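Local coordinates for protein cellulase (PDB 6XSO) that probably hydrolyses internal beta-1,4 linkages of cellulose and related plant polysaccharides as a broad-specificity GH5_4 endoglucanase, at residues A[89-103]-A[149-161]. Numbering follows the deposited sequence.
Sequences MDANGKVNEAWMKRV and KYEYLWRQIAEAF
The Tyr152 ring meets Asn92 O at its edge, in plane, while Gln156 NE2 lies 3.3 Å above the centre of one face; Gly93 and Lys94 approach obliquely, Lys94 CB coming 3.5 Å from Tyr152 OH. In this TIM barrel, the contact joins two outer helices, 97-111 and 140-161, that follow strands 78-81 and 116-119, and sets the loop leading into the first against the flank of the second. The axes of segments 97-103 and 149-161 cross at -53°. The Gln156 amide clasps the loop backbone with both ends: NE2 donates to Gly93 O (2.9 Å), which lies in the amide plane although the donor sits above the carbonyl plane, and OE1 accepts a nearly straight bond (172°) from Val95 N on a lone pair. Its CG stands anti to the carbonyl carbon (chi1 -69°), and the extended chain carries the amide out to the loop. A leucine here would probably leave Gly93 O and Val95 N without these mates and free the loop to shift. Gly93 ends a type I turn begun at Asp90, and a CB there would clash with Lys149 CD. Next along the loop, Val95 CG2 packs on Leu153 CD1 at 3.6 Å. Farther along, Met100 fits as a knob among Gln156, Ile157, Ala160 and Phe161; bends at chi2 and chi3 turn its thioether into this hole, SD making an oblique Met-aromatic contact with Phe161, whose CZ meets Val103 CG1. At the other end, the Lys149 chain passes beside Gly93 CA, and its NZ donates to Ala91 O at 2.7 Å, from a position tilted out of the carbonyl plane.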
loop_
_atom_site.group_PDB
_atom_site.type_symbol
_atom_site.label_atom_id
_atom_site.label_comp_id
_atom_site.label_asym_id
_atom_site.label_seq_id
_atom_site.Cartn_x
_atom_site.Cartn_y
_atom_site.Cartn_z
ATOM N N MET A 89 8.968 18.276 -1.286
ATOM C CA MET A 89 10.103 18.186 -2.188
ATOM C C MET A 89 10.368 19.554 -2.795
ATOM O O MET A 89 9.431 20.272 -3.158
ATOM C CB MET A 89 9.794 17.212 -3.328
ATOM C CG MET A 89 9.680 15.765 -2.886
ATOM S SD MET A 89 8.873 14.660 -4.061
ATOM C CE MET A 89 10.057 14.675 -5.401
ATOM N N ASP A 90 11.641 19.912 -2.908
ATOM C CA ASP A 90 12.029 21.176 -3.528
ATOM C C ASP A 90 12.102 21.002 -5.043
ATOM O O ASP A 90 11.743 19.959 -5.595
ATOM C CB ASP A 90 13.285 21.723 -2.843
ATOM C CG ASP A 90 14.572 21.016 -3.266
ATOM O OD1 ASP A 90 14.534 20.104 -4.123
ATOM O OD2 ASP A 90 15.639 21.397 -2.719
ATOM N N ALA A 91 12.564 22.060 -5.733
ATOM C CA ALA A 91 12.578 22.053 -7.193
ATOM C C ALA A 91 13.444 20.927 -7.734
ATOM O O ALA A 91 13.194 20.423 -8.832
ATOM C CB ALA A 91 13.070 23.402 -7.721
ATOM N N ASN A 92 14.448 20.507 -6.974
ATOM C CA ASN A 92 15.327 19.423 -7.381
ATOM C C ASN A 92 14.833 18.049 -6.966
ATOM O O ASN A 92 15.460 17.049 -7.332
ATOM C CB ASN A 92 16.717 19.648 -6.781
ATOM C CG ASN A 92 17.343 20.942 -7.245
ATOM O OD1 ASN A 92 17.292 21.280 -8.428
ATOM N ND2 ASN A 92 17.931 21.684 -6.312
ATOM N N GLY A 93 13.728 17.957 -6.229
ATOM C CA GLY A 93 13.249 16.683 -5.758
ATOM C C GLY A 93 13.751 16.284 -4.390
ATOM O O GLY A 93 13.462 15.167 -3.949
ATOM N N LYS A 94 14.493 17.159 -3.711
ATOM C CA LYS A 94 15.009 16.853 -2.380
ATOM C C LYS A 94 13.904 17.003 -1.339
ATOM O O LYS A 94 13.226 18.035 -1.283
ATOM C CB LYS A 94 16.191 17.769 -2.046
ATOM C CG LYS A 94 16.889 17.376 -0.727
ATOM C CD LYS A 94 18.084 18.248 -0.422
ATOM C CE LYS A 94 17.669 19.590 0.162
ATOM N NZ LYS A 94 18.843 20.323 0.709
ATOM N N VAL A 95 13.739 15.970 -0.508
ATOM C CA VAL A 95 12.765 15.969 0.586
ATOM C C VAL A 95 13.380 16.736 1.748
ATOM O O VAL A 95 14.541 16.504 2.108
ATOM C CB VAL A 95 12.436 14.527 1.012
ATOM C CG1 VAL A 95 11.485 14.509 2.221
ATOM C CG2 VAL A 95 11.845 13.735 -0.163
ATOM N N ASN A 96 12.617 17.643 2.351
ATOM C CA ASN A 96 13.188 18.427 3.438
ATOM C C ASN A 96 13.422 17.542 4.664
ATOM O O ASN A 96 12.744 16.536 4.872
ATOM C CB ASN A 96 12.322 19.634 3.790
ATOM C CG ASN A 96 10.958 19.259 4.260
ATOM O OD1 ASN A 96 10.759 18.886 5.424
ATOM N ND2 ASN A 96 9.984 19.380 3.368
ATOM N N GLU A 97 14.416 17.928 5.474
ATOM C CA GLU A 97 14.837 17.070 6.583
ATOM C C GLU A 97 13.735 16.913 7.623
ATOM O O GLU A 97 13.566 15.831 8.204
ATOM C CB GLU A 97 16.112 17.628 7.222
ATOM C CG GLU A 97 17.335 17.501 6.336
ATOM C CD GLU A 97 18.582 18.085 6.974
ATOM O OE1 GLU A 97 18.518 18.479 8.161
ATOM O OE2 GLU A 97 19.624 18.148 6.286
ATOM N N ALA A 98 12.953 17.968 7.858
ATOM C CA ALA A 98 11.914 17.887 8.886
ATOM C C ALA A 98 10.859 16.852 8.519
ATOM O O ALA A 98 10.347 16.131 9.391
ATOM C CB ALA A 98 11.265 19.258 9.091
ATOM N N TRP A 99 10.509 16.767 7.233
ATOM C CA TRP A 99 9.490 15.810 6.828
ATOM C C TRP A 99 10.010 14.384 6.940
ATOM O O TRP A 99 9.317 13.497 7.463
ATOM C CB TRP A 99 9.006 16.092 5.398
ATOM C CG TRP A 99 7.926 15.102 5.013
ATOM C CD1 TRP A 99 7.999 14.112 4.072
ATOM C CD2 TRP A 99 6.638 14.970 5.634
ATOM N NE1 TRP A 99 6.824 13.389 4.052
ATOM C CE2 TRP A 99 5.974 13.892 5.002
ATOM C CE3 TRP A 99 5.975 15.672 6.646
ATOM C CZ2 TRP A 99 4.682 13.496 5.357
ATOM C CZ3 TRP A 99 4.685 15.276 6.995
ATOM C CH2 TRP A 99 4.058 14.199 6.352
ATOM N N MET A 100 11.242 14.146 6.490
ATOM C CA MET A 100 11.795 12.801 6.579
ATOM C C MET A 100 11.907 12.369 8.035
ATOM O O MET A 100 11.643 11.212 8.365
ATOM C CB MET A 100 13.155 12.746 5.877
ATOM C CG MET A 100 13.637 11.295 5.632
ATOM S SD MET A 100 12.681 10.329 4.426
ATOM C CE MET A 100 13.386 10.971 2.904
ATOM N N LYS A 101 12.309 13.292 8.910
ATOM C CA LYS A 101 12.358 13.008 10.342
ATOM C C LYS A 101 10.994 12.610 10.881
ATOM O O LYS A 101 10.891 11.704 11.721
ATOM C CB LYS A 101 12.870 14.251 11.050
ATOM C CG LYS A 101 13.013 14.134 12.552
ATOM C CD LYS A 101 13.765 15.345 13.124
ATOM C CE LYS A 101 13.868 15.290 14.642
ATOM N NZ LYS A 101 14.625 16.470 15.166
ATOM N N ARG A 102 9.928 13.266 10.421
ATOM C CA ARG A 102 8.598 12.925 10.928
ATOM C C ARG A 102 8.167 11.540 10.452
ATOM O O ARG A 102 7.618 10.752 11.230
ATOM C CB ARG A 102 7.559 13.976 10.533
ATOM C CG ARG A 102 6.133 13.637 10.979
ATOM C CD ARG A 102 6.058 13.479 12.480
ATOM N NE ARG A 102 4.746 13.000 12.886
ATOM C CZ ARG A 102 4.495 12.400 14.044
ATOM N NH1 ARG A 102 5.474 12.202 14.916
ATOM N NH2 ARG A 102 3.269 12.000 14.328
ATOM N N VAL A 103 8.373 11.242 9.163
ATOM C CA VAL A 103 8.059 9.914 8.648
ATOM C C VAL A 103 8.788 8.863 9.467
ATOM O O VAL A 103 8.212 7.839 9.855
ATOM C CB VAL A 103 8.419 9.815 7.154
ATOM C CG1 VAL A 103 8.142 8.397 6.662
ATOM C CG2 VAL A 103 7.638 10.836 6.327
ATOM N N LYS A 149 13.831 12.014 -11.265
ATOM C CA LYS A 149 13.328 12.547 -9.997
ATOM C C LYS A 149 12.784 11.434 -9.109
ATOM O O LYS A 149 12.992 11.442 -7.886
ATOM C CB LYS A 149 12.216 13.567 -10.254
ATOM C CG LYS A 149 11.961 14.508 -9.092
ATOM C CD LYS A 149 12.690 15.840 -9.313
ATOM C CE LYS A 149 11.869 16.798 -10.169
ATOM N NZ LYS A 149 12.436 18.174 -10.173
ATOM N N TYR A 150 12.049 10.491 -9.712
ATOM C CA TYR A 150 11.499 9.359 -8.974
ATOM C C TYR A 150 12.598 8.493 -8.373
ATOM O O TYR A 150 12.519 8.101 -7.201
ATOM C CB TYR A 150 10.608 8.542 -9.915
ATOM C CG TYR A 150 10.040 7.293 -9.307
ATOM C CD1 TYR A 150 10.616 6.051 -9.547
ATOM C CD2 TYR A 150 8.896 7.339 -8.534
ATOM C CE1 TYR A 150 10.088 4.898 -9.004
ATOM C CE2 TYR A 150 8.381 6.190 -7.980
ATOM C CZ TYR A 150 8.978 4.982 -8.228
ATOM O OH TYR A 150 8.489 3.812 -7.708
ATOM N N GLU A 151 13.635 8.185 -9.155
ATOM C CA GLU A 151 14.778 7.453 -8.615
ATOM C C GLU A 151 15.446 8.229 -7.481
ATOM O O GLU A 151 15.826 7.636 -6.467
ATOM C CB GLU A 151 15.772 7.088 -9.726
ATOM C CG GLU A 151 15.223 6.034 -10.686
ATOM C CD GLU A 151 16.242 5.476 -11.675
ATOM O OE1 GLU A 151 17.457 5.698 -11.516
ATOM O OE2 GLU A 151 15.812 4.787 -12.630
ATOM N N TYR A 152 15.592 9.553 -7.625
ATOM C CA TYR A 152 16.206 10.341 -6.552
ATOM C C TYR A 152 15.364 10.301 -5.285
ATOM O O TYR A 152 15.907 10.202 -4.170
ATOM C CB TYR A 152 16.431 11.782 -7.033
ATOM C CG TYR A 152 17.005 12.773 -6.034
ATOM C CD1 TYR A 152 16.584 14.084 -6.047
ATOM C CD2 TYR A 152 17.961 12.397 -5.100
ATOM C CE1 TYR A 152 17.096 15.010 -5.169
ATOM C CE2 TYR A 152 18.483 13.323 -4.200
ATOM C CZ TYR A 152 18.034 14.621 -4.235
ATOM O OH TYR A 152 18.569 15.567 -3.357
ATOM N N LEU A 153 14.041 10.383 -5.428
ATOM C CA LEU A 153 13.167 10.255 -4.262
ATOM C C LEU A 153 13.383 8.926 -3.548
ATOM O O LEU A 153 13.525 8.891 -2.318
ATOM C CB LEU A 153 11.713 10.433 -4.682
ATOM C CG LEU A 153 10.641 10.209 -3.622
ATOM C CD1 LEU A 153 10.870 11.124 -2.449
ATOM C CD2 LEU A 153 9.260 10.426 -4.233
ATOM N N TRP A 154 13.412 7.818 -4.297
ATOM C CA TRP A 154 13.608 6.520 -3.660
ATOM C C TRP A 154 15.010 6.356 -3.097
ATOM O O TRP A 154 15.171 5.714 -2.051
ATOM C CB TRP A 154 13.193 5.369 -4.574
ATOM C CG TRP A 154 11.770 5.048 -4.325
ATOM C CD1 TRP A 154 10.723 5.195 -5.185
ATOM C CD2 TRP A 154 11.223 4.565 -3.093
ATOM N NE1 TRP A 154 9.553 4.818 -4.565
ATOM C CE2 TRP A 154 9.840 4.443 -3.276
ATOM C CE3 TRP A 154 11.778 4.256 -1.838
ATOM C CZ2 TRP A 154 9.000 3.997 -2.270
ATOM C CZ3 TRP A 154 10.938 3.795 -0.841
ATOM C CH2 TRP A 154 9.565 3.686 -1.066
ATOM N N ARG A 155 16.035 6.942 -3.731
ATOM C CA ARG A 155 17.354 6.899 -3.108
ATOM C C ARG A 155 17.319 7.585 -1.746
ATOM O O ARG A 155 17.922 7.103 -0.780
ATOM C CB ARG A 155 18.415 7.530 -4.007
ATOM C CG ARG A 155 18.793 6.663 -5.205
ATOM C CD ARG A 155 20.101 7.096 -5.894
ATOM N NE ARG A 155 20.135 8.520 -6.226
ATOM C CZ ARG A 155 19.627 9.035 -7.341
ATOM N NH1 ARG A 155 19.061 8.245 -8.239
ATOM N NH2 ARG A 155 19.698 10.343 -7.561
ATOM N N GLN A 156 16.612 8.711 -1.648
ATOM C CA GLN A 156 16.561 9.440 -0.381
ATOM C C GLN A 156 15.827 8.642 0.686
ATOM O O GLN A 156 16.282 8.559 1.836
ATOM C CB GLN A 156 15.847 10.777 -0.574
ATOM C CG GLN A 156 16.587 11.802 -1.402
ATOM C CD GLN A 156 15.715 13.006 -1.683
ATOM O OE1 GLN A 156 15.507 13.846 -0.806
ATOM N NE2 GLN A 156 15.189 13.090 -2.912
ATOM N N ILE A 157 14.667 8.087 0.338
ATOM C CA ILE A 157 13.927 7.285 1.310
ATOM C C ILE A 157 14.766 6.084 1.720
ATOM O O ILE A 157 14.877 5.753 2.903
ATOM C CB ILE A 157 12.563 6.844 0.744
ATOM C CG1 ILE A 157 11.679 8.051 0.408
ATOM C CG2 ILE A 157 11.840 5.956 1.764
ATOM C CD1 ILE A 157 10.502 7.732 -0.491
ATOM N N ALA A 158 15.327 5.380 0.733
ATOM C CA ALA A 158 16.134 4.199 1.022
ATOM C C ALA A 158 17.312 4.524 1.933
ATOM O O ALA A 158 17.600 3.773 2.880
ATOM C CB ALA A 158 16.595 3.563 -0.289
ATOM N N GLU A 159 18.003 5.638 1.677
ATOM C CA GLU A 159 19.110 6.024 2.548
ATOM C C GLU A 159 18.633 6.281 3.967
ATOM O O GLU A 159 19.295 5.885 4.934
ATOM C CB GLU A 159 19.785 7.281 1.995
ATOM C CG GLU A 159 20.581 7.072 0.742
ATOM C CD GLU A 159 21.853 6.269 0.968
ATOM O OE1 GLU A 159 22.177 6.000 2.138
ATOM O OE2 GLU A 159 22.508 5.915 -0.038
ATOM N N ALA A 160 17.501 6.971 4.121
ATOM C CA ALA A 160 17.035 7.319 5.459
ATOM C C ALA A 160 16.737 6.069 6.278
ATOM O O ALA A 160 17.017 6.022 7.486
ATOM C CB ALA A 160 15.798 8.212 5.364
ATOM N N PHE A 161 16.188 5.040 5.638
ATOM C CA PHE A 161 15.728 3.826 6.306
ATOM C C PHE A 161 16.674 2.645 6.125
ATOM O O PHE A 161 16.323 1.527 6.522
ATOM C CB PHE A 161 14.290 3.511 5.871
ATOM C CG PHE A 161 13.296 4.516 6.390
ATOM C CD1 PHE A 161 12.727 4.352 7.633
ATOM C CD2 PHE A 161 12.965 5.644 5.648
ATOM C CE1 PHE A 161 11.842 5.290 8.143
ATOM C CE2 PHE A 161 12.075 6.579 6.143
ATOM C CZ PHE A 161 11.524 6.412 7.406
HETATM O O HOH W 1 10.768 18.344 -7.561
#